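Local coordinates for protein malate synthase (Haloferax volcanii, PDB 5TAO) that catalyses the Claisen condensation of acetyl-CoA with glyoxylate and the hydrolysis of the malyl-CoA intermediate, giving malate and CoA in the glyoxylate cycle, at residues A[82-87]-A[120-125]; A[189-194]-A[204-209]; A[346-351]-A[425-430]. All blocks are in the same frame, centred on the assembly; numbering follows the deposited sequence.

Contact 1 of 3, residues A[82-87]-A[120-125]; sequences HPRMVW and VIPEVG. With PB (lead (II) ion), chain G; GLV (glyoxylic acid), chain E; GLV (glyoxylic acid), chain C.
Arg84 and Val120 face each other at a single parallel bridge, held by two backbone bonds: Val120 N gives its hydrogen to Pro83 O (2.9 Å), and Met85 N gives one to Val120 O. From this bridge the side chain of Arg84, a residue that binds glyoxylate and acetyl-CoA, can be followed outward. Its CB rests against Val120 CB at 3.8 Å. CG, anti to the arginine's own backbone N (chi1 173°), comes 3.6 Å from Val120 O, with the ring carbon CD of Pro122 a little farther off. CD touches both Val120 CG1 and Pro122 CB. A bend at chi3 (76°) turns the guanidinium toward the glyoxylate of chain C. There Arg84 NH1 donates a hydrogen bond to glyoxylate O3 at 3.1 Å. This oxygen comes in at the edge of the flat group, while NH2 is tied to Asp49 by a salt bridge. An arginine suits the place: its methylenes pack on Val120 and Pro122 while the N-H groups at its tip serve glyoxylate and Asp49.

The eight parallel strands of the chain form the TIM barrel of the HpcH/HpaI aldolase family, and this bridge joins strand 118-121 to the residues that follow strand 80-81, closing the ring. On the outer side, Ile121 CG2 sits over the five-membered ring of Trp87 in a CH-pi contact, 3.7 Å from its centroid, and the indole NE1 is bonded to Asp129. The rigid ring of Pro122 fits against Met85 O and Trp87 CB. At the mouth of the barrel Glu123 bends at chi2, and its OE1 binds the lead ion at 2.6 Å; the magnesium ligand Asp192 holds the same ion, which therefore probably lies in or near the magnesium site. OE2 forms a salt bridge with Arg89.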
loop_
_atom_site.group_PDB
_atom_site.type_symbol
_atom_site.label_atom_id
_atom_site.label_comp_id
_atom_site.label_asym_id
_atom_site.label_seq_id
_atom_site.Cartn_x
_atom_site.Cartn_y
_atom_site.Cartn_z
ATOM N N HIS A 82 -33.478 -5.696 7.460
ATOM C CA HIS A 82 -32.269 -5.913 6.657
ATOM C C HIS A 82 -32.226 -7.349 6.262
ATOM O O HIS A 82 -31.686 -8.142 6.950
ATOM C CB HIS A 82 -31.024 -5.602 7.449
ATOM C CG HIS A 82 -30.912 -4.195 7.939
ATOM N ND1 HIS A 82 -30.066 -3.266 7.391
ATOM C CD2 HIS A 82 -31.548 -3.561 8.944
ATOM C CE1 HIS A 82 -30.162 -2.134 8.047
ATOM N NE2 HIS A 82 -31.051 -2.284 9.000
ATOM N N PRO A 83 -32.833 -7.713 5.140
ATOM C CA PRO A 83 -32.807 -9.095 4.753
ATOM C C PRO A 83 -31.407 -9.617 4.373
ATOM O O PRO A 83 -30.635 -8.846 3.756
ATOM C CB PRO A 83 -33.621 -9.096 3.485
ATOM C CG PRO A 83 -34.442 -7.925 3.522
ATOM C CD PRO A 83 -33.589 -6.906 4.194
ATOM N N ARG A 84 -31.144 -10.904 4.613
ATOM C CA ARG A 84 -29.904 -11.502 4.261
ATOM C C ARG A 84 -30.057 -12.202 2.953
ATOM O O ARG A 84 -30.946 -13.049 2.787
ATOM C CB ARG A 84 -29.359 -12.442 5.316
ATOM C CG ARG A 84 -28.130 -13.180 4.850
ATOM C CD ARG A 84 -27.343 -13.803 5.977
ATOM N NE ARG A 84 -27.940 -15.009 6.527
ATOM C CZ ARG A 84 -27.326 -15.835 7.375
ATOM N NH1 ARG A 84 -26.037 -15.699 7.716
ATOM N NH2 ARG A 84 -27.959 -16.863 7.837
ATOM N N MET A 85 -29.181 -11.843 2.010
ATOM C CA MET A 85 -29.113 -12.438 0.680
ATOM C C MET A 85 -28.071 -13.505 0.603
ATOM O O MET A 85 -27.261 -13.624 1.500
ATOM C CB MET A 85 -28.736 -11.358 -0.319
ATOM C CG MET A 85 -29.660 -10.184 -0.364
ATOM S SD MET A 85 -31.188 -10.600 -1.207
ATOM C CE MET A 85 -32.276 -10.998 0.187
ATOM N N VAL A 86 -28.071 -14.319 -0.452
ATOM C CA VAL A 86 -26.989 -15.244 -0.639
ATOM C C VAL A 86 -25.692 -14.490 -1.177
ATOM O O VAL A 86 -25.787 -13.443 -1.845
ATOM C CB VAL A 86 -27.329 -16.404 -1.605
ATOM C CG1 VAL A 86 -28.347 -17.314 -0.965
ATOM C CG2 VAL A 86 -27.769 -15.903 -3.007
ATOM N N TRP A 87 -24.543 -15.026 -0.862
ATOM C CA TRP A 87 -23.252 -14.445 -1.307
ATOM C C TRP A 87 -22.193 -15.459 -1.020
ATOM O O TRP A 87 -22.307 -16.268 -0.095
ATOM C CB TRP A 87 -22.999 -13.121 -0.560
ATOM C CG TRP A 87 -21.718 -12.401 -1.076
ATOM C CD1 TRP A 87 -20.445 -12.593 -0.641
ATOM C CD2 TRP A 87 -21.651 -11.501 -2.168
ATOM N NE1 TRP A 87 -19.584 -11.798 -1.347
ATOM C CE2 TRP A 87 -20.286 -11.088 -2.277
ATOM C CE3 TRP A 87 -22.607 -10.961 -3.024
ATOM C CZ2 TRP A 87 -19.848 -10.211 -3.242
ATOM C CZ3 TRP A 87 -22.214 -10.071 -3.982
ATOM C CH2 TRP A 87 -20.808 -9.740 -4.142
ATOM N N VAL A 120 -28.021 -7.748 4.337
ATOM C CA VAL A 120 -26.948 -8.472 5.015
ATOM C C VAL A 120 -26.307 -9.402 4.007
ATOM O O VAL A 120 -27.005 -10.122 3.273
ATOM C CB VAL A 120 -27.465 -9.232 6.225
ATOM C CG1 VAL A 120 -26.340 -10.033 6.881
ATOM C CG2 VAL A 120 -28.073 -8.290 7.225
ATOM N N ILE A 121 -24.978 -9.342 3.899
ATOM C CA ILE A 121 -24.213 -10.117 2.961
ATOM C C ILE A 121 -23.317 -11.081 3.730
ATOM O O ILE A 121 -22.375 -10.667 4.426
ATOM C CB ILE A 121 -23.319 -9.193 2.107
ATOM C CG1 ILE A 121 -24.144 -8.135 1.391
ATOM C CG2 ILE A 121 -22.506 -9.972 1.120
ATOM C CD1 ILE A 121 -25.223 -8.693 0.452
ATOM N N PRO A 122 -23.526 -12.375 3.573
ATOM C CA PRO A 122 -22.730 -13.362 4.282
ATOM C C PRO A 122 -21.482 -13.777 3.487
ATOM O O PRO A 122 -21.382 -13.464 2.337
ATOM C CB PRO A 122 -23.673 -14.575 4.321
ATOM C CG PRO A 122 -24.378 -14.465 3.014
ATOM C CD PRO A 122 -24.592 -13.008 2.787
ATOM N N GLU A 123 -20.608 -14.534 4.129
ATOM C CA GLU A 123 -19.515 -15.235 3.498
ATOM C C GLU A 123 -18.548 -14.332 2.723
ATOM O O GLU A 123 -17.942 -14.779 1.763
ATOM C CB GLU A 123 -20.021 -16.425 2.633
ATOM C CG GLU A 123 -20.919 -17.460 3.385
ATOM C CD GLU A 123 -20.101 -18.360 4.237
ATOM O OE1 GLU A 123 -20.705 -19.065 5.043
ATOM O OE2 GLU A 123 -18.809 -18.354 4.143
ATOM N N VAL A 124 -18.435 -13.076 3.116
ATOM C CA VAL A 124 -17.566 -12.177 2.462
ATOM C C VAL A 124 -16.059 -12.590 2.730
ATOM O O VAL A 124 -15.741 -13.334 3.624
ATOM C CB VAL A 124 -17.802 -10.741 2.840
ATOM C CG1 VAL A 124 -19.178 -10.289 2.379
ATOM C CG2 VAL A 124 -17.591 -10.461 4.342
ATOM N N GLY A 125 -15.185 -12.109 1.897
ATOM C CA GLY A 125 -13.787 -12.492 1.970
ATOM C C GLY A 125 -12.912 -11.285 2.285
ATOM O O GLY A 125 -13.201 -10.539 3.204
HETATM PB PB PB G . -23.016 -18.542 6.076
HETATM C C1 GLV E . -22.192 -21.855 3.635
HETATM O O1 GLV E . -21.844 -21.307 2.581
HETATM C C2 GLV E . -22.944 -21.126 4.696
HETATM O O2 GLV E . -23.305 -21.828 5.689
HETATM O O3 GLV E . -23.197 -19.891 4.673
HETATM C C1 GLV C . -23.569 -18.380 10.827
HETATM O O1 GLV C . -22.339 -18.364 10.580
HETATM C C2 GLV C . -24.641 -18.372 9.776
HETATM O O2 GLV C . -25.868 -18.679 10.013
HETATM O O3 GLV C . -24.291 -18.118 8.605
#

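Contact 2 of 3, residues A[189-194]-A[204-209]; sequences GEVDYT and GELPAW. With PB (lead (II) ion), chain G; GLV (glyoxylic acid), chain C; GLV (glyoxylic acid), chain E.
Tyr193 and Trp209 meet in a T-shaped stack where helix 190-197, which follows strand 183-188 of the TIM barrel, packs against the loop leading to helix 210-223. The tyrosine sends its edge into the indole face: Tyr193 CE2 lies over the middle of the ring system, 3.5 Å from Trp209 CD2, with the two planes at 87°. Pro207 CB covers the opposite indole face, so the tryptophan is sandwiched. Its rotation is fixed as well, because Trp209 NE1 donates an almost straight bond (169°) to Thr194 OG1 at 3.1 Å, with the hydroxyl in the indole plane. The threonine can accept there since the proton of Thr194 OG1 goes back to Glu190 O at 2.6 Å, one turn earlier in the helix. With an alanine here instead of Trp209, the edge of Tyr193 would probably face a gap and Thr194 OG1 would lose its indole donor. Tyr193 OH is bonded to Glu163, and a neighbouring subunit adds packing of its His214 on Tyr193 and its Lys251 on Trp209.

The other end is looser. Leu206, partly exposed, touches with its methyls alone: Leu206 CD1 lies 3.8 Å from Glu190 CB and 4.0 Å from Val191 CG2, while CD2 approaches Thr194 OG1. Pro207 CD meets the same hydroxyl at 3.7 Å from Thr194 OG1, a contact without any polar bond.

The far side of the helix serves the active site. Gly189, at the N-cap position and without a side chain, admits O1 of the glyoxylate of chain C close to its CA. Asp192 N gives that O1 a weak bond at the start of the helix, and the carboxylate of this aspartate turns to the metal, placing Asp192 OD2 2.2 Å from the lead ion.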
loop_
_atom_site.group_PDB
_atom_site.type_symbol
_atom_site.label_atom_id
_atom_site.label_comp_id
_atom_site.label_asym_id
_atom_site.label_seq_id
_atom_site.Cartn_x
_atom_site.Cartn_y
_atom_site.Cartn_z
ATOM N N GLY A 189 -20.086 -14.712 12.466
ATOM C CA GLY A 189 -20.717 -15.935 12.063
ATOM C C GLY A 189 -19.900 -17.114 12.502
ATOM O O GLY A 189 -19.283 -17.780 11.715
ATOM N N GLU A 190 -19.948 -17.411 13.776
ATOM C CA GLU A 190 -19.105 -18.432 14.337
ATOM C C GLU A 190 -19.283 -19.785 13.723
ATOM O O GLU A 190 -18.308 -20.555 13.628
ATOM C CB GLU A 190 -19.278 -18.524 15.851
ATOM C CG GLU A 190 -18.514 -17.496 16.654
ATOM C CD GLU A 190 -19.298 -16.247 16.958
ATOM O OE1 GLU A 190 -20.287 -15.970 16.334
ATOM O OE2 GLU A 190 -18.882 -15.494 17.793
ATOM N N VAL A 191 -20.510 -20.105 13.307
ATOM C CA VAL A 191 -20.760 -21.397 12.709
ATOM C C VAL A 191 -19.882 -21.632 11.478
ATOM O O VAL A 191 -19.118 -22.606 11.436
ATOM C CB VAL A 191 -22.232 -21.628 12.299
ATOM C CG1 VAL A 191 -22.383 -23.079 11.904
ATOM C CG2 VAL A 191 -23.190 -21.293 13.444
ATOM N N ASP A 192 -20.022 -20.785 10.445
ATOM C CA ASP A 192 -19.221 -20.959 9.268
ATOM C C ASP A 192 -17.713 -20.602 9.479
ATOM O O ASP A 192 -16.835 -21.118 8.820
ATOM C CB ASP A 192 -19.893 -20.249 8.145
ATOM C CG ASP A 192 -21.297 -20.878 7.799
ATOM O OD1 ASP A 192 -21.549 -22.006 8.207
ATOM O OD2 ASP A 192 -22.152 -20.217 7.139
ATOM N N TYR A 193 -17.413 -19.697 10.392
ATOM C CA TYR A 193 -16.067 -19.296 10.635
ATOM C C TYR A 193 -15.329 -20.478 11.144
ATOM O O TYR A 193 -14.233 -20.737 10.750
ATOM C CB TYR A 193 -16.098 -18.217 11.712
ATOM C CG TYR A 193 -14.711 -17.728 12.103
ATOM C CD1 TYR A 193 -14.060 -16.762 11.344
ATOM C CD2 TYR A 193 -14.087 -18.205 13.291
ATOM C CE1 TYR A 193 -12.801 -16.259 11.722
ATOM C CE2 TYR A 193 -12.842 -17.773 13.654
ATOM C CZ TYR A 193 -12.209 -16.772 12.903
ATOM O OH TYR A 193 -11.000 -16.359 13.382
ATOM N N THR A 194 -15.935 -21.231 12.058
ATOM C CA THR A 194 -15.386 -22.508 12.508
ATOM C C THR A 194 -14.971 -23.494 11.432
ATOM O O THR A 194 -13.858 -24.114 11.446
ATOM C CB THR A 194 -16.354 -23.213 13.479
ATOM O OG1 THR A 194 -16.661 -22.361 14.533
ATOM C CG2 THR A 194 -15.789 -24.490 14.060
ATOM N N GLY A 204 -18.623 -30.967 19.297
ATOM C CA GLY A 204 -19.307 -30.298 18.206
ATOM C C GLY A 204 -19.826 -28.950 18.610
ATOM O O GLY A 204 -20.243 -28.229 17.747
ATOM N N GLU A 205 -19.788 -28.599 19.909
ATOM C CA GLU A 205 -20.013 -27.235 20.376
ATOM C C GLU A 205 -19.049 -26.304 19.616
ATOM O O GLU A 205 -17.925 -26.698 19.285
ATOM C CB GLU A 205 -19.722 -27.065 21.879
ATOM C CG GLU A 205 -20.452 -25.860 22.505
ATOM C CD GLU A 205 -19.975 -25.408 23.922
ATOM O OE1 GLU A 205 -20.250 -24.245 24.328
ATOM O OE2 GLU A 205 -19.332 -26.192 24.635
ATOM N N LEU A 206 -19.497 -25.080 19.350
ATOM C CA LEU A 206 -18.651 -24.090 18.694
ATOM C C LEU A 206 -17.548 -23.594 19.632
ATOM O O LEU A 206 -17.812 -23.356 20.782
ATOM C CB LEU A 206 -19.515 -22.894 18.243
ATOM C CG LEU A 206 -20.531 -23.098 17.137
ATOM C CD1 LEU A 206 -21.102 -21.725 16.822
ATOM C CD2 LEU A 206 -19.913 -23.753 15.918
ATOM N N PRO A 207 -16.292 -23.468 19.157
ATOM C CA PRO A 207 -15.379 -22.708 19.984
ATOM C C PRO A 207 -15.947 -21.314 20.282
ATOM O O PRO A 207 -16.791 -20.785 19.560
ATOM C CB PRO A 207 -14.105 -22.583 19.109
ATOM C CG PRO A 207 -14.293 -23.561 17.976
ATOM C CD PRO A 207 -15.763 -23.738 17.809
ATOM N N ALA A 208 -15.459 -20.732 21.357
ATOM C CA ALA A 208 -15.885 -19.416 21.787
ATOM C C ALA A 208 -15.304 -18.242 20.936
ATOM O O ALA A 208 -15.920 -17.159 20.840
ATOM C CB ALA A 208 -15.531 -19.266 23.260
ATOM N N TRP A 209 -14.127 -18.477 20.358
ATOM C CA TRP A 209 -13.446 -17.566 19.437
ATOM C C TRP A 209 -13.415 -16.153 20.014
ATOM O O TRP A 209 -13.864 -15.218 19.375
ATOM C CB TRP A 209 -14.188 -17.542 18.133
ATOM C CG TRP A 209 -14.143 -18.770 17.344
ATOM C CD1 TRP A 209 -15.195 -19.479 16.909
ATOM C CD2 TRP A 209 -12.988 -19.361 16.759
ATOM N NE1 TRP A 209 -14.797 -20.500 16.101
ATOM C CE2 TRP A 209 -13.437 -20.430 15.951
ATOM C CE3 TRP A 209 -11.617 -19.065 16.812
ATOM C CZ2 TRP A 209 -12.569 -21.258 15.239
ATOM C CZ3 TRP A 209 -10.751 -19.872 16.066
ATOM C CH2 TRP A 209 -11.230 -20.942 15.302
HETATM PB PB PB G . -23.016 -18.542 6.076
HETATM C C1 GLV C . -23.569 -18.380 10.827
HETATM O O1 GLV C . -22.339 -18.364 10.580
HETATM C C2 GLV C . -24.641 -18.372 9.776
HETATM O O2 GLV C . -25.868 -18.679 10.013
HETATM O O3 GLV C . -24.291 -18.118 8.605
HETATM C C1 GLV E . -22.192 -21.855 3.635
HETATM O O1 GLV E . -21.844 -21.307 2.581
HETATM C C2 GLV E . -22.944 -21.126 4.696
HETATM O O2 GLV E . -23.305 -21.828 5.689
HETATM O O3 GLV E . -23.197 -19.891 4.673
#

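Contact 3 of 3, residues A[346-351]-A[425-430]; sequences IVDSME and VERAME
Segments 346-351 and 425-430, on helices 343-356 and 413-430, run at 41° between their N-to-C directions, their axes approaching to 9.8 Å, and Val347 and Ala428 face each other with CA atoms 5.9 Å apart. The small alanine lets the branched valine pack directly on its CA and CB: Val347 CG2 touches Ala428 CB at 3.9 Å. The second methyl, CG1, anti to the backbone N (chi1 176°), is the branch carried to Arg427, meeting Arg427 CB at 3.9 Å and sitting over the rim of one guanidinium face. The same arginine carries the polar half. Its NH1 pairs with the carboxylate of Glu351 in a salt bridge whose modelled separation is too short to be trusted, and a long bridge of 3.9 Å runs from Arg427 NH2 to Asp348 OD1. Asp344, a turn before Asp348, adds a salt bridge to NH2. Helix 389-408 flanks the pair in the C-terminal part of the chain, away from the annotated sites. With three carboxylates gathered about one guanidinium, the local charge is probably left net negative, consistent with a lead ion lying close to Asp348.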
loop_
_atom_site.group_PDB
_atom_site.type_symbol
_atom_site.label_atom_id
_atom_site.label_comp_id
_atom_site.label_asym_id
_atom_site.label_seq_id
_atom_site.Cartn_x
_atom_site.Cartn_y
_atom_site.Cartn_z
ATOM N N ILE A 346 -20.201 -40.804 13.914
ATOM C CA ILE A 346 -20.115 -39.730 12.894
ATOM C C ILE A 346 -20.384 -40.332 11.511
ATOM O O ILE A 346 -21.118 -39.772 10.692
ATOM C CB ILE A 346 -18.718 -39.029 12.933
ATOM C CG1 ILE A 346 -18.589 -38.177 14.202
ATOM C CG2 ILE A 346 -18.503 -38.189 11.694
ATOM C CD1 ILE A 346 -17.153 -37.953 14.665
ATOM N N VAL A 347 -19.778 -41.471 11.220
ATOM C CA VAL A 347 -20.011 -42.054 9.905
ATOM C C VAL A 347 -21.483 -42.517 9.744
ATOM O O VAL A 347 -22.084 -42.200 8.703
ATOM C CB VAL A 347 -19.023 -43.172 9.616
ATOM C CG1 VAL A 347 -19.338 -43.833 8.295
ATOM C CG2 VAL A 347 -17.615 -42.617 9.604
ATOM N N ASP A 348 -22.058 -43.214 10.759
ATOM C CA ASP A 348 -23.539 -43.459 10.807
ATOM C C ASP A 348 -24.271 -42.226 10.353
ATOM O O ASP A 348 -25.056 -42.250 9.369
ATOM C CB ASP A 348 -24.047 -43.723 12.240
ATOM C CG ASP A 348 -24.076 -45.188 12.594
ATOM O OD1 ASP A 348 -24.144 -45.978 11.649
ATOM O OD2 ASP A 348 -24.034 -45.532 13.805
ATOM N N SER A 349 -23.998 -41.143 11.089
ATOM C CA SER A 349 -24.763 -39.912 10.949
ATOM C C SER A 349 -24.662 -39.356 9.601
ATOM O O SER A 349 -25.663 -38.938 9.024
ATOM C CB SER A 349 -24.277 -38.878 11.915
ATOM O OG SER A 349 -24.548 -39.282 13.233
ATOM N N MET A 350 -23.445 -39.352 9.069
ATOM C CA MET A 350 -23.236 -38.781 7.774
ATOM C C MET A 350 -23.940 -39.575 6.672
ATOM O O MET A 350 -24.590 -38.997 5.809
ATOM C CB MET A 350 -21.730 -38.652 7.507
ATOM C CG MET A 350 -21.076 -37.474 8.254
ATOM S SD MET A 350 -19.329 -37.345 7.799
ATOM C CE MET A 350 -19.506 -36.544 6.217
ATOM N N GLU A 351 -23.763 -40.891 6.696
ATOM C CA GLU A 351 -24.467 -41.820 5.793
ATOM C C GLU A 351 -25.970 -41.594 5.757
ATOM O O GLU A 351 -26.582 -41.555 4.680
ATOM C CB GLU A 351 -24.219 -43.250 6.237
ATOM C CG GLU A 351 -23.043 -43.893 5.551
ATOM C CD GLU A 351 -22.441 -45.030 6.366
ATOM O OE1 GLU A 351 -22.953 -45.342 7.479
ATOM O OE2 GLU A 351 -21.436 -45.615 5.889
ATOM N N VAL A 425 -13.649 -48.208 8.683
ATOM C CA VAL A 425 -12.673 -47.567 7.822
ATOM C C VAL A 425 -13.237 -47.371 6.442
ATOM O O VAL A 425 -13.464 -46.248 6.031
ATOM C CB VAL A 425 -11.332 -48.331 7.714
ATOM C CG1 VAL A 425 -10.475 -47.773 6.562
ATOM C CG2 VAL A 425 -10.558 -48.283 9.029
ATOM N N GLU A 426 -13.485 -48.464 5.732
ATOM C CA GLU A 426 -13.969 -48.384 4.340
ATOM C C GLU A 426 -15.266 -47.577 4.166
ATOM O O GLU A 426 -15.495 -46.983 3.111
ATOM C CB GLU A 426 -14.142 -49.800 3.760
ATOM C CG GLU A 426 -15.220 -50.635 4.441
ATOM C CD GLU A 426 -15.179 -52.116 4.060
ATOM O OE1 GLU A 426 -16.208 -52.618 3.566
ATOM O OE2 GLU A 426 -14.131 -52.783 4.248
ATOM N N ARG A 427 -16.109 -47.567 5.197
ATOM C CA ARG A 427 -17.321 -46.716 5.249
ATOM C C ARG A 427 -16.965 -45.204 5.373
ATOM O O ARG A 427 -17.581 -44.340 4.735
ATOM C CB ARG A 427 -18.215 -47.124 6.457
ATOM C CG ARG A 427 -19.436 -47.998 6.147
ATOM C CD ARG A 427 -19.877 -48.973 7.270
ATOM N NE ARG A 427 -19.858 -48.502 8.670
ATOM C CZ ARG A 427 -20.737 -47.658 9.218
ATOM N NH1 ARG A 427 -21.703 -47.118 8.490
ATOM N NH2 ARG A 427 -20.626 -47.314 10.500
ATOM N N ALA A 428 -16.008 -44.913 6.253
ATOM C CA ALA A 428 -15.460 -43.557 6.436
ATOM C C ALA A 428 -14.892 -43.033 5.123
ATOM O O ALA A 428 -15.065 -41.874 4.775
ATOM C CB ALA A 428 -14.395 -43.570 7.528
ATOM N N MET A 429 -14.282 -43.911 4.333
ATOM C CA MET A 429 -13.798 -43.500 3.016
ATOM C C MET A 429 -14.874 -43.300 1.974
ATOM O O MET A 429 -14.625 -42.607 1.008
ATOM C CB MET A 429 -12.779 -44.476 2.475
ATOM C CG MET A 429 -11.615 -44.677 3.406
ATOM S SD MET A 429 -10.741 -43.121 3.723
ATOM C CE MET A 429 -9.960 -42.818 2.141
ATOM N N GLU A 430 -16.056 -43.889 2.145
ATOM C CA GLU A 430 -17.172 -43.688 1.194
ATOM C C GLU A 430 -17.944 -42.383 1.481
ATOM O O GLU A 430 -18.457 -41.690 0.570
ATOM C CB GLU A 430 -18.115 -44.906 1.199
ATOM C CG GLU A 430 -17.707 -46.015 0.222
ATOM C CD GLU A 430 -18.400 -45.908 -1.144
ATOM O OE1 GLU A 430 -17.695 -45.694 -2.161
ATOM O OE2 GLU A 430 -19.651 -46.035 -1.207
#

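From the N terminus, contact 1 comes first: it closes a loop of 32 residues holding helix 92-105 and joins strand 118-121 to the residues just after strand 80-81, the two ends of the sheet, and so closes the barrel. Contact 2 opens only after that, tying a helix at the barrel mouth to the chain ten residues on. Segments 346-351 and 425-430 of contact 3 then span a long excursion that includes helix 389-408. The three loops follow one another in series, neither nesting nor crossing. Contacts 1 and 2 nevertheless meet in space, Glu123 and Asp192 sharing one lead ion, whereas contact 3, nearest atoms about 9 Å from contact 2, belongs to the helical C-terminal region.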